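Local coordinates for protein spermidine N(1)-acetyltransferase (Thermoplasma acidophilum, PDB 3K9U) that transfers an acetyl group from acetyl-CoA to polyamines such as spermidine, protecting the cell against polyamine toxicity, at residues Q58-L61 and D62-F65; Y93-P96 and E97-H100; I103-T106 and L107-A111; E112-M115 and K116-G119. One frame throughout, in Å; residues are numbered along the deposited sequence.

Contact 1: Q58-L61 and D62-F65; sequences QSNL and DILF
Asn60 and Asp62 meet through the side-chain amide of Asn60, whose OD1 accepts a hydrogen bond from Asp62 N at 3.0 Å. This closes an Asx turn. The donor lies 26° off the amide carbonyl plane, and the bond is only moderately straight. With CG anti to the backbone N (chi1 -163°), the amide of Asn60 folds forward along the chain to Asp62. The main chain of the same residue starts a type I beta turn: Asn60 O takes Ile63 N at 3.0 Å, with the donor above the carbonyl plane. The ND2 side of the amide meets Ile63 CD1 at 3.7 Å. Leu61 sits at the corner, and its side chain meets Lys118 of helix 103-118. Its carbonyl O meets Leu64 CD1 at 3.8 Å. Were Asn60 replaced by an alanine, Asp62 N would probably lose this acceptor and a gap would open beside Ile63 CD1. One asparagine thus accepts two backbone N-H groups, one through side-chain OD1 and one through main-chain O, and both lie in the turn that leads from helix 47-59 to strand 63-70.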
loop_
_atom_site.group_PDB
_atom_site.type_symbol
_atom_site.label_atom_id
_atom_site.label_comp_id
_atom_site.label_asym_id
_atom_site.label_seq_id
_atom_site.Cartn_x
_atom_site.Cartn_y
_atom_site.Cartn_z
ATOM N N GLN A 58 -2.268 24.104 18.932
ATOM C CA GLN A 58 -2.557 25.340 18.239
ATOM C C GLN A 58 -1.814 26.500 18.876
ATOM O O GLN A 58 -1.376 27.411 18.182
ATOM C CB GLN A 58 -4.056 25.633 18.303
ATOM C CG GLN A 58 -4.660 26.055 16.988
ATOM C CD GLN A 58 -5.274 24.901 16.250
ATOM O OE1 GLN A 58 -6.331 24.396 16.640
ATOM N NE2 GLN A 58 -4.639 24.487 15.164
ATOM N N SER A 59 -1.696 26.479 20.200
ATOM C CA SER A 59 -1.155 27.609 20.937
ATOM C C SER A 59 0.301 27.354 21.335
ATOM O O SER A 59 0.968 28.228 21.901
ATOM C CB SER A 59 -2.009 27.852 22.190
ATOM O OG SER A 59 -3.298 27.226 22.070
ATOM N N ASN A 60 0.793 26.158 21.052
ATOM C CA ASN A 60 2.085 25.730 21.580
ATOM C C ASN A 60 3.053 25.444 20.446
ATOM O O ASN A 60 2.919 24.452 19.717
ATOM C CB ASN A 60 1.924 24.505 22.480
ATOM C CG ASN A 60 3.128 24.266 23.352
ATOM O OD1 ASN A 60 4.273 24.600 22.995
ATOM N ND2 ASN A 60 2.881 23.701 24.521
ATOM N N LEU A 61 4.017 26.343 20.311
ATOM C CA LEU A 61 4.974 26.311 19.225
ATOM C C LEU A 61 5.913 25.124 19.321
ATOM O O LEU A 61 6.502 24.735 18.338
ATOM C CB LEU A 61 5.796 27.610 19.221
ATOM C CG LEU A 61 5.049 28.872 18.814
ATOM C CD1 LEU A 61 6.028 30.043 18.794
ATOM C CD2 LEU A 61 4.354 28.676 17.437
ATOM N N ASP A 62 6.041 24.558 20.511
ATOM C CA ASP A 62 6.841 23.364 20.716
ATOM C C ASP A 62 6.064 22.065 20.507
ATOM O O ASP A 62 6.606 20.985 20.729
ATOM C CB ASP A 62 7.439 23.397 22.117
ATOM C CG ASP A 62 8.470 24.517 22.277
ATOM O OD1 ASP A 62 9.159 24.864 21.280
ATOM O OD2 ASP A 62 8.582 25.034 23.400
ATOM N N ILE A 63 4.802 22.158 20.085
ATOM C CA ILE A 63 4.070 20.973 19.621
ATOM C C ILE A 63 3.698 21.116 18.145
ATOM O O ILE A 63 2.941 22.015 17.767
ATOM C CB ILE A 63 2.814 20.707 20.461
ATOM C CG1 ILE A 63 3.197 20.346 21.902
ATOM C CG2 ILE A 63 1.978 19.564 19.843
ATOM C CD1 ILE A 63 2.015 20.494 22.857
ATOM N N LEU A 64 4.238 20.228 17.313
ATOM C CA LEU A 64 3.935 20.217 15.893
ATOM C C LEU A 64 2.973 19.092 15.632
ATOM O O LEU A 64 3.307 17.924 15.877
ATOM C CB LEU A 64 5.184 19.974 15.062
ATOM C CG LEU A 64 6.314 21.004 15.029
ATOM C CD1 LEU A 64 6.734 21.426 16.421
ATOM C CD2 LEU A 64 7.518 20.403 14.263
ATOM N N PHE A 65 1.805 19.429 15.091
ATOM C CA PHE A 65 0.766 18.443 14.830
ATOM C C PHE A 65 0.185 18.804 13.463
ATOM O O PHE A 65 -0.652 19.710 13.331
ATOM C CB PHE A 65 -0.254 18.484 15.982
ATOM C CG PHE A 65 -1.118 17.239 16.147
ATOM C CD1 PHE A 65 -0.775 16.007 15.615
ATOM C CD2 PHE A 65 -2.259 17.314 16.926
ATOM C CE1 PHE A 65 -1.594 14.894 15.814
ATOM C CE2 PHE A 65 -3.073 16.208 17.149
ATOM C CZ PHE A 65 -2.753 14.999 16.590
#

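Contact 2: Y93-P96 and E97-H100; sequences YLKP and EYTH. With NI (nickel (II) ion), chain D; ACO (acetyl coenzyme *a), chain G.
Pro96 O is gripped twice by Thr99. The hydroxyl OG1 donates to it at 2.7 Å, close to the carbonyl plane, and Thr99 N reaches it at 3.2 Å from above that plane. Thr99 OG1 sits between the backbone N and the carbonyl carbon (chi1 60°), which turns it back over the 3-10 turn. There it also accepts N6A of the acetyl-CoA adenine at 3.1 Å. Tyr98 N closes the turn on Lys95 O. On the outer side of the turn, the bent Lys95 chain brings NZ to Glu97 OE2 at 3.0 Å, a salt bridge whose hydrogen bond is weak. The cofactor is held from Leu94, Thr99 and His100. Leu94 N binds the pantetheine oxygen O9P, and His100 N gives phosphate oxygen O4A a nearly straight bond of 2.7 Å. The Tyr93 ring rests by the pantetheine arm, with CD1 3.6 Å from C6P, and its OH bonds Tyr28. Loss of the Tyr93 ring to an alanine is likely to leave that arm without its flank and the Tyr28 hydroxyl without this partner. His100 NE2 holds the nickel ion at 2.1 Å together with cofactor O8A, and His100 of the second subunit binds it too. The strand end and loop together hold adenine, phosphate and pantetheine mainly through backbone and hydroxyl groups. The nickel links the His100 residues of two subunits and probably joins the two cofactor sites in this crystal.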
loop_
_atom_site.group_PDB
_atom_site.type_symbol
_atom_site.label_atom_id
_atom_site.label_comp_id
_atom_site.label_asym_id
_atom_site.label_seq_id
_atom_site.Cartn_x
_atom_site.Cartn_y
_atom_site.Cartn_z
ATOM N N TYR A 93 1.381 8.497 10.819
ATOM C CA TYR A 93 0.493 7.493 10.258
ATOM C C TYR A 93 -0.204 8.037 9.014
ATOM O O TYR A 93 -0.720 9.144 9.043
ATOM C CB TYR A 93 -0.562 7.065 11.303
ATOM C CG TYR A 93 0.012 6.299 12.466
ATOM C CD1 TYR A 93 0.262 4.937 12.368
ATOM C CD2 TYR A 93 0.346 6.942 13.654
ATOM C CE1 TYR A 93 0.812 4.232 13.411
ATOM C CE2 TYR A 93 0.898 6.240 14.713
ATOM C CZ TYR A 93 1.115 4.889 14.591
ATOM O OH TYR A 93 1.660 4.181 15.632
ATOM N N LEU A 94 -0.212 7.239 7.943
ATOM C CA LEU A 94 -0.978 7.503 6.736
ATOM C C LEU A 94 -2.023 6.406 6.549
ATOM O O LEU A 94 -1.817 5.264 7.009
ATOM C CB LEU A 94 -0.083 7.440 5.513
ATOM C CG LEU A 94 1.188 8.279 5.543
ATOM C CD1 LEU A 94 2.022 8.105 4.214
ATOM C CD2 LEU A 94 0.823 9.738 5.815
ATOM N N LYS A 95 -3.088 6.735 5.806
ATOM C CA LYS A 95 -3.970 5.727 5.232
ATOM C C LYS A 95 -3.138 4.767 4.410
ATOM O O LYS A 95 -2.303 5.204 3.614
ATOM C CB LYS A 95 -5.021 6.338 4.307
ATOM C CG LYS A 95 -6.247 6.899 4.973
ATOM C CD LYS A 95 -7.373 7.241 3.909
ATOM C CE LYS A 95 -8.353 6.061 3.522
ATOM N NZ LYS A 95 -8.146 5.423 2.144
ATOM N N PRO A 96 -3.387 3.452 4.559
ATOM C CA PRO A 96 -2.534 2.448 3.891
ATOM C C PRO A 96 -2.397 2.629 2.398
ATOM O O PRO A 96 -1.308 2.423 1.836
ATOM C CB PRO A 96 -3.223 1.128 4.210
ATOM C CG PRO A 96 -3.933 1.426 5.540
ATOM C CD PRO A 96 -4.369 2.842 5.477
ATOM N N GLU A 97 -3.474 3.032 1.746
ATOM C CA GLU A 97 -3.458 3.135 0.286
ATOM C C GLU A 97 -2.721 4.397 -0.204
ATOM O O GLU A 97 -2.527 4.538 -1.399
ATOM C CB GLU A 97 -4.874 2.960 -0.351
ATOM C CG GLU A 97 -6.028 3.597 0.390
ATOM C CD GLU A 97 -6.593 2.696 1.519
ATOM O OE1 GLU A 97 -7.229 1.647 1.193
ATOM O OE2 GLU A 97 -6.406 3.033 2.715
ATOM N N TYR A 98 -2.324 5.274 0.728
ATOM C CA TYR A 98 -1.535 6.466 0.444
ATOM C C TYR A 98 -0.069 6.307 0.854
ATOM O O TYR A 98 0.675 7.257 0.722
ATOM C CB TYR A 98 -2.129 7.699 1.155
ATOM C CG TYR A 98 -3.374 8.186 0.456
ATOM C CD1 TYR A 98 -3.285 9.136 -0.560
ATOM C CD2 TYR A 98 -4.628 7.641 0.734
ATOM C CE1 TYR A 98 -4.425 9.572 -1.258
ATOM C CE2 TYR A 98 -5.782 8.074 0.023
ATOM C CZ TYR A 98 -5.651 9.043 -0.956
ATOM O OH TYR A 98 -6.717 9.506 -1.664
ATOM N N THR A 99 0.335 5.112 1.318
ATOM C CA THR A 99 1.743 4.853 1.666
ATOM C C THR A 99 2.568 4.616 0.408
ATOM O O THR A 99 2.016 4.385 -0.637
ATOM C CB THR A 99 1.921 3.618 2.567
ATOM O OG1 THR A 99 1.418 2.445 1.889
ATOM C CG2 THR A 99 1.195 3.825 3.942
ATOM N N HIS A 100 3.894 4.729 0.553
ATOM C CA HIS A 100 4.872 4.442 -0.503
ATOM C C HIS A 100 4.817 5.460 -1.657
ATOM O O HIS A 100 5.165 5.128 -2.793
ATOM C CB HIS A 100 4.730 2.984 -1.026
ATOM C CG HIS A 100 6.026 2.343 -1.486
ATOM N ND1 HIS A 100 6.846 2.913 -2.433
ATOM C CD2 HIS A 100 6.590 1.140 -1.178
ATOM C CE1 HIS A 100 7.885 2.111 -2.662
ATOM N NE2 HIS A 100 7.743 1.017 -1.932
HETATM NI NI NI D . 9.037 -0.533 -1.547
HETATM N N1A ACO G . 4.808 -1.558 2.249
HETATM C C2A ACO G . 6.071 -1.814 2.666
HETATM N N3A ACO G . 6.956 -0.836 2.933
HETATM C C4A ACO G . 6.619 0.463 2.837
HETATM C C5A ACO G . 5.262 0.773 2.396
HETATM C C6A ACO G . 4.335 -0.335 2.109
HETATM N N6A ACO G . 3.065 -0.120 1.688
HETATM N N7A ACO G . 5.166 2.090 2.366
HETATM C C8A ACO G . 6.357 2.586 2.739
HETATM N N9A ACO G . 7.234 1.621 3.049
HETATM C C1B ACO G . 8.649 1.878 3.471
HETATM C C2B ACO G . 9.707 1.176 2.616
HETATM O O2B ACO G . 10.933 0.955 3.361
HETATM C C3B ACO G . 9.975 2.140 1.499
HETATM O O3B ACO G . 11.281 1.939 0.925
HETATM P P3B ACO G . 11.364 0.993 -0.405
HETATM O O7A ACO G . 10.893 1.903 -1.466
HETATM O O8A ACO G . 10.427 -0.170 -0.101
HETATM O O9A ACO G . 12.843 0.647 -0.393
HETATM C C4B ACO G . 9.738 3.499 2.132
HETATM O O4B ACO G . 8.961 3.265 3.315
HETATM C C5B ACO G . 9.001 4.469 1.233
HETATM O O5B ACO G . 9.178 5.826 1.664
HETATM P P1A ACO G . 7.949 6.868 1.660
HETATM O O1A ACO G . 7.151 6.736 0.370
HETATM O O2A ACO G . 8.448 8.232 2.057
HETATM O O3A ACO G . 7.089 6.236 2.886
HETATM P P2A ACO G . 5.555 6.663 3.208
HETATM O O4A ACO G . 4.728 5.411 3.028
HETATM O O5A ACO G . 5.190 7.959 2.495
HETATM O O6A ACO G . 5.623 6.997 4.759
HETATM C CBP ACO G . 5.188 5.717 6.726
HETATM C CCP ACO G . 6.227 6.105 5.690
HETATM C CDP ACO G . 5.827 4.830 7.776
HETATM C CEP ACO G . 4.726 7.009 7.394
HETATM C CAP ACO G . 3.983 5.015 6.058
HETATM O OAP ACO G . 4.389 3.879 5.284
HETATM C C9P ACO G . 2.926 4.577 7.032
HETATM O O9P ACO G . 2.108 5.384 7.434
HETATM N N8P ACO G . 2.968 3.324 7.420
HETATM C C7P ACO G . 2.085 2.748 8.409
HETATM C C6P ACO G . 2.154 3.391 9.785
HETATM C C5P ACO G . 3.523 3.373 10.432
HETATM O O5P ACO G . 4.247 2.387 10.410
HETATM N N4P ACO G . 3.875 4.487 11.079
HETATM C C3P ACO G . 5.107 4.574 11.860
HETATM C C2P ACO G . 4.830 4.195 13.307
HETATM S S1P ACO G . 6.199 4.543 14.370
HETATM C C ACO G . 5.848 6.072 15.006
HETATM O O ACO G . 4.759 6.573 14.753
HETATM C CH3 ACO G . 6.841 6.793 15.898
#

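Contact 3: I103-T106 and L107-A111; sequences IGKT and LLLEA. With ACO (acetyl coenzyme *a), chain G.
Gly104 O accepts Leu108 N at 2.9 Å, while the other side of the glycine presses against acetyl-CoA, so closely that a side chain would not fit. A CB there would come to about 2.0 Å from cofactor O6A. This is the start of helix 103-118 in the GNAT fold, and Gly104 takes the last place of the acetyl-CoA pyrophosphate-binding loop of the family. Gly104 N bonds phosphate oxygen O5A at 2.8 Å. Lys105 N reaches O2A weakly, from 3.5 Å. The N-terminal end of the helix, with its backbone N-H groups, thus faces the pyrophosphate, and the helix dipole is likely to favour the negative charge there. Thr106 OG1 bonds Lys102 O, one turn back. Behind the phosphates the helix is regular. Leu107 N bonds Ile103 O, and Glu110 N bonds Thr106 O. The buried side chains of Ile103 and Leu107 face the sheet, where they meet Leu94 of strand 86-94; Leu107 also packs on Leu92. The far face is more open. Lys105 points away from the later turn, and its NZ bonds Asn141 OD1. A chi1 of -168° sets the Lys105 stem beside Leu109, the two side chains pointing the same way, and Lys105 CG lies 4.0 Å from Leu109 CD1.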
loop_
_atom_site.group_PDB
_atom_site.type_symbol
_atom_site.label_atom_id
_atom_site.label_comp_id
_atom_site.label_asym_id
_atom_site.label_seq_id
_atom_site.Cartn_x
_atom_site.Cartn_y
_atom_site.Cartn_z
ATOM N N ILE A 103 4.655 10.759 0.809
ATOM C CA ILE A 103 3.833 11.666 1.636
ATOM C C ILE A 103 4.365 11.654 3.065
ATOM O O ILE A 103 4.384 12.664 3.752
ATOM C CB ILE A 103 2.346 11.278 1.606
ATOM C CG1 ILE A 103 1.816 11.329 0.148
ATOM C CG2 ILE A 103 1.545 12.202 2.527
ATOM C CD1 ILE A 103 0.474 10.621 -0.108
ATOM N N GLY A 104 4.825 10.513 3.519
ATOM C CA GLY A 104 5.420 10.419 4.865
ATOM C C GLY A 104 6.722 11.184 4.938
ATOM O O GLY A 104 6.991 11.888 5.905
ATOM N N LYS A 105 7.545 11.025 3.914
ATOM C CA LYS A 105 8.763 11.780 3.807
ATOM C C LYS A 105 8.449 13.266 3.819
ATOM O O LYS A 105 9.190 14.042 4.416
ATOM C CB LYS A 105 9.487 11.419 2.523
ATOM C CG LYS A 105 10.941 11.917 2.410
ATOM C CD LYS A 105 11.571 11.289 1.135
ATOM C CE LYS A 105 13.093 11.392 1.067
ATOM N NZ LYS A 105 13.711 10.550 2.100
ATOM N N THR A 106 7.358 13.660 3.169
ATOM C CA THR A 106 6.982 15.060 3.103
ATOM C C THR A 106 6.587 15.595 4.461
ATOM O O THR A 106 7.003 16.676 4.836
ATOM C CB THR A 106 5.849 15.278 2.121
ATOM O OG1 THR A 106 6.254 14.759 0.858
ATOM C CG2 THR A 106 5.514 16.778 1.969
ATOM N N LEU A 107 5.817 14.813 5.213
ATOM C CA LEU A 107 5.473 15.178 6.579
ATOM C C LEU A 107 6.741 15.332 7.421
ATOM O O LEU A 107 6.928 16.355 8.075
ATOM C CB LEU A 107 4.518 14.145 7.216
ATOM C CG LEU A 107 3.049 14.331 6.861
ATOM C CD1 LEU A 107 2.219 13.076 7.175
ATOM C CD2 LEU A 107 2.481 15.523 7.566
ATOM N N LEU A 108 7.634 14.344 7.367
ATOM C CA LEU A 108 8.923 14.440 8.070
ATOM C C LEU A 108 9.736 15.657 7.663
ATOM O O LEU A 108 10.324 16.344 8.520
ATOM C CB LEU A 108 9.765 13.201 7.826
ATOM C CG LEU A 108 11.068 13.078 8.627
ATOM C CD1 LEU A 108 10.816 13.078 10.168
ATOM C CD2 LEU A 108 11.803 11.808 8.195
ATOM N N LEU A 109 9.775 15.947 6.367
ATOM C CA LEU A 109 10.552 17.096 5.902
ATOM C C LEU A 109 9.986 18.444 6.383
ATOM O O LEU A 109 10.753 19.365 6.678
ATOM C CB LEU A 109 10.744 17.070 4.392
ATOM C CG LEU A 109 11.803 16.033 3.931
ATOM C CD1 LEU A 109 11.731 15.794 2.416
ATOM C CD2 LEU A 109 13.235 16.475 4.367
ATOM N N GLU A 110 8.662 18.538 6.505
ATOM C CA GLU A 110 8.035 19.758 7.006
ATOM C C GLU A 110 8.344 19.939 8.476
ATOM O O GLU A 110 8.677 21.037 8.921
ATOM C CB GLU A 110 6.514 19.737 6.801
ATOM C CG GLU A 110 6.098 20.026 5.376
ATOM C CD GLU A 110 6.552 21.410 4.921
ATOM O OE1 GLU A 110 6.212 22.433 5.573
ATOM O OE2 GLU A 110 7.271 21.457 3.920
ATOM N N ALA A 111 8.253 18.853 9.228
ATOM C CA ALA A 111 8.636 18.900 10.637
ATOM C C ALA A 111 10.087 19.343 10.772
ATOM O O ALA A 111 10.369 20.268 11.520
ATOM C CB ALA A 111 8.427 17.552 11.322
HETATM N N1A ACO G . 4.808 -1.558 2.249
HETATM C C2A ACO G . 6.071 -1.814 2.666
HETATM N N3A ACO G . 6.956 -0.836 2.933
HETATM C C4A ACO G . 6.619 0.463 2.837
HETATM C C5A ACO G . 5.262 0.773 2.396
HETATM C C6A ACO G . 4.335 -0.335 2.109
HETATM N N6A ACO G . 3.065 -0.120 1.688
HETATM N N7A ACO G . 5.166 2.090 2.366
HETATM C C8A ACO G . 6.357 2.586 2.739
HETATM N N9A ACO G . 7.234 1.621 3.049
HETATM C C1B ACO G . 8.649 1.878 3.471
HETATM C C2B ACO G . 9.707 1.176 2.616
HETATM O O2B ACO G . 10.933 0.955 3.361
HETATM C C3B ACO G . 9.975 2.140 1.499
HETATM O O3B ACO G . 11.281 1.939 0.925
HETATM P P3B ACO G . 11.364 0.993 -0.405
HETATM O O7A ACO G . 10.893 1.903 -1.466
HETATM O O8A ACO G . 10.427 -0.170 -0.101
HETATM O O9A ACO G . 12.843 0.647 -0.393
HETATM C C4B ACO G . 9.738 3.499 2.132
HETATM O O4B ACO G . 8.961 3.265 3.315
HETATM C C5B ACO G . 9.001 4.469 1.233
HETATM O O5B ACO G . 9.178 5.826 1.664
HETATM P P1A ACO G . 7.949 6.868 1.660
HETATM O O1A ACO G . 7.151 6.736 0.370
HETATM O O2A ACO G . 8.448 8.232 2.057
HETATM O O3A ACO G . 7.089 6.236 2.886
HETATM P P2A ACO G . 5.555 6.663 3.208
HETATM O O4A ACO G . 4.728 5.411 3.028
HETATM O O5A ACO G . 5.190 7.959 2.495
HETATM O O6A ACO G . 5.623 6.997 4.759
HETATM C CBP ACO G . 5.188 5.717 6.726
HETATM C CCP ACO G . 6.227 6.105 5.690
HETATM C CDP ACO G . 5.827 4.830 7.776
HETATM C CEP ACO G . 4.726 7.009 7.394
HETATM C CAP ACO G . 3.983 5.015 6.058
HETATM O OAP ACO G . 4.389 3.879 5.284
HETATM C C9P ACO G . 2.926 4.577 7.032
HETATM O O9P ACO G . 2.108 5.384 7.434
HETATM N N8P ACO G . 2.968 3.324 7.420
HETATM C C7P ACO G . 2.085 2.748 8.409
HETATM C C6P ACO G . 2.154 3.391 9.785
HETATM C C5P ACO G . 3.523 3.373 10.432
HETATM O O5P ACO G . 4.247 2.387 10.410
HETATM N N4P ACO G . 3.875 4.487 11.079
HETATM C C3P ACO G . 5.107 4.574 11.860
HETATM C C2P ACO G . 4.830 4.195 13.307
HETATM S S1P ACO G . 6.199 4.543 14.370
HETATM C C ACO G . 5.848 6.072 15.006
HETATM O O ACO G . 4.759 6.573 14.753
HETATM C CH3 ACO G . 6.841 6.793 15.898
#

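Contact 4: E112-M115 and K116-G119; sequences EKIM and KKKG
Ile114, Lys117 and Lys118 form the close-packed part of this last stretch of helix. Ile114 CG2 lies against the stems of both lysines, 3.9 Å from Lys117 CE and 4.0 Å from Lys118 CE. Ile114 lies side by side with each of them. Lys117 takes the crowded position, with CG between the backbone N and the carbonyl carbon (chi1 66°). This brings its CG to 3.0 Å from Ile114 O, a tight approach. The same carbonyl accepts Lys118 N at 3.2 Å. The aliphatic part of Lys118 continues onto Ile82 of strand 73-83 and onto Leu61. Met115 is the buried residue of the stretch. Its side chain turns inward and packs on Leu80 and Ile120.

The solvent side is that of Lys113 and Lys116. Lys117 is exposed as well, but packs through its stem. Lys113 points away from the following turn. The chain of Lys116 runs outward, though its CB stays 3.3 Å from Glu112 O. These two residues are joined by the backbone, with Lys116 N on Glu112 O at 2.8 Å. The carboxylate of Glu112 turns elsewhere: OE2 makes a salt bridge with Lys157 and a hydrogen bond with Tyr159 OH.

The helix ends at Gly119. Its N bonds Lys116 O at 3.1 Å and reaches Met115 O only weakly. Its phi is positive (92°), and Ile120 N returns to Met115 O. This is a Schellman motif, with Gly119 as C-prime residue, ending the helix of the beta-alpha-beta unit before strand 122-128.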
loop_
_atom_site.group_PDB
_atom_site.type_symbol
_atom_site.label_atom_id
_atom_site.label_comp_id
_atom_site.label_asym_id
_atom_site.label_seq_id
_atom_site.Cartn_x
_atom_site.Cartn_y
_atom_site.Cartn_z
ATOM N N GLU A 112 11.000 18.707 10.037
ATOM C CA GLU A 112 12.447 19.024 10.167
ATOM C C GLU A 112 12.764 20.449 9.741
ATOM O O GLU A 112 13.715 21.049 10.245
ATOM C CB GLU A 112 13.313 18.067 9.338
ATOM C CG GLU A 112 13.301 16.643 9.864
ATOM C CD GLU A 112 14.082 15.641 8.986
ATOM O OE1 GLU A 112 14.143 15.818 7.746
ATOM O OE2 GLU A 112 14.610 14.659 9.555
ATOM N N LYS A 113 11.985 20.984 8.804
ATOM C CA LYS A 113 12.151 22.382 8.408
ATOM C C LYS A 113 11.843 23.303 9.604
ATOM O O LYS A 113 12.548 24.292 9.833
ATOM C CB LYS A 113 11.264 22.701 7.189
ATOM C CG LYS A 113 11.020 24.183 6.944
ATOM C CD LYS A 113 10.367 24.432 5.597
ATOM C CE LYS A 113 10.425 25.946 5.253
ATOM N NZ LYS A 113 10.304 26.224 3.773
ATOM N N ILE A 114 10.815 22.944 10.385
ATOM C CA ILE A 114 10.435 23.717 11.585
ATOM C C ILE A 114 11.447 23.546 12.727
ATOM O O ILE A 114 11.793 24.525 13.392
ATOM C CB ILE A 114 9.013 23.345 12.076
ATOM C CG1 ILE A 114 7.980 23.760 11.019
ATOM C CG2 ILE A 114 8.706 24.012 13.388
ATOM C CD1 ILE A 114 6.686 23.083 11.183
ATOM N N MET A 115 11.905 22.313 12.936
ATOM C CA MET A 115 13.003 22.014 13.860
ATOM C C MET A 115 14.251 22.825 13.512
ATOM O O MET A 115 14.902 23.418 14.390
ATOM C CB MET A 115 13.327 20.508 13.844
ATOM C CG MET A 115 12.241 19.637 14.550
ATOM S SD MET A 115 12.440 17.846 14.338
ATOM C CE MET A 115 11.329 17.473 13.004
ATOM N N LYS A 116 14.559 22.885 12.221
ATOM C CA LYS A 116 15.738 23.633 11.744
ATOM C C LYS A 116 15.683 25.106 12.133
ATOM O O LYS A 116 16.660 25.636 12.642
ATOM C CB LYS A 116 15.858 23.514 10.234
ATOM C CG LYS A 116 17.144 24.056 9.624
ATOM C CD LYS A 116 17.111 23.863 8.091
ATOM C CE LYS A 116 18.489 23.610 7.516
ATOM N NZ LYS A 116 19.359 24.747 7.784
ATOM N N LYS A 117 14.552 25.765 11.894
ATOM C CA LYS A 117 14.406 27.181 12.265
ATOM C C LYS A 117 14.456 27.412 13.791
ATOM O O LYS A 117 14.874 28.488 14.246
ATOM C CB LYS A 117 13.145 27.819 11.638
ATOM C CG LYS A 117 11.797 27.258 12.130
ATOM C CD LYS A 117 10.593 28.224 11.876
ATOM C CE LYS A 117 9.304 27.761 12.608
ATOM N NZ LYS A 117 8.035 28.097 11.861
ATOM N N LYS A 118 14.050 26.404 14.569
ATOM C CA LYS A 118 14.136 26.464 16.041
ATOM C C LYS A 118 15.520 26.132 16.577
ATOM O O LYS A 118 15.839 26.489 17.708
ATOM C CB LYS A 118 13.102 25.539 16.689
ATOM C CG LYS A 118 11.704 26.098 16.582
ATOM C CD LYS A 118 10.636 25.137 17.074
ATOM C CE LYS A 118 9.253 25.763 16.894
ATOM N NZ LYS A 118 9.258 27.271 17.178
ATOM N N GLY A 119 16.340 25.458 15.770
ATOM C CA GLY A 119 17.690 25.082 16.168
ATOM C C GLY A 119 17.791 23.701 16.805
ATOM O O GLY A 119 18.782 23.406 17.464
#

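The contacts follow one another along the chain. Contacts 1 and 2 reach the same mixed sheet, through strands 63-70 and 86-94, but their centres are 24 Å apart, on opposite sides of the chain's centre. Contacts 3 and 4 are successive parts of helix 103-118, with centres 13 Å apart. That helix runs between them. Its first turns touch contact 2, where Leu94 packs on Ile103 and Leu107, and share the cofactor with it. Further on, Ala111 O of contact 3 meets Leu64 CD2 of contact 1. The last turns also reach contact 1, where Lys118 and Ile114 meet Leu61 and Leu64. One helix thus runs from the acetyl-CoA site to the distant turn at 60-63.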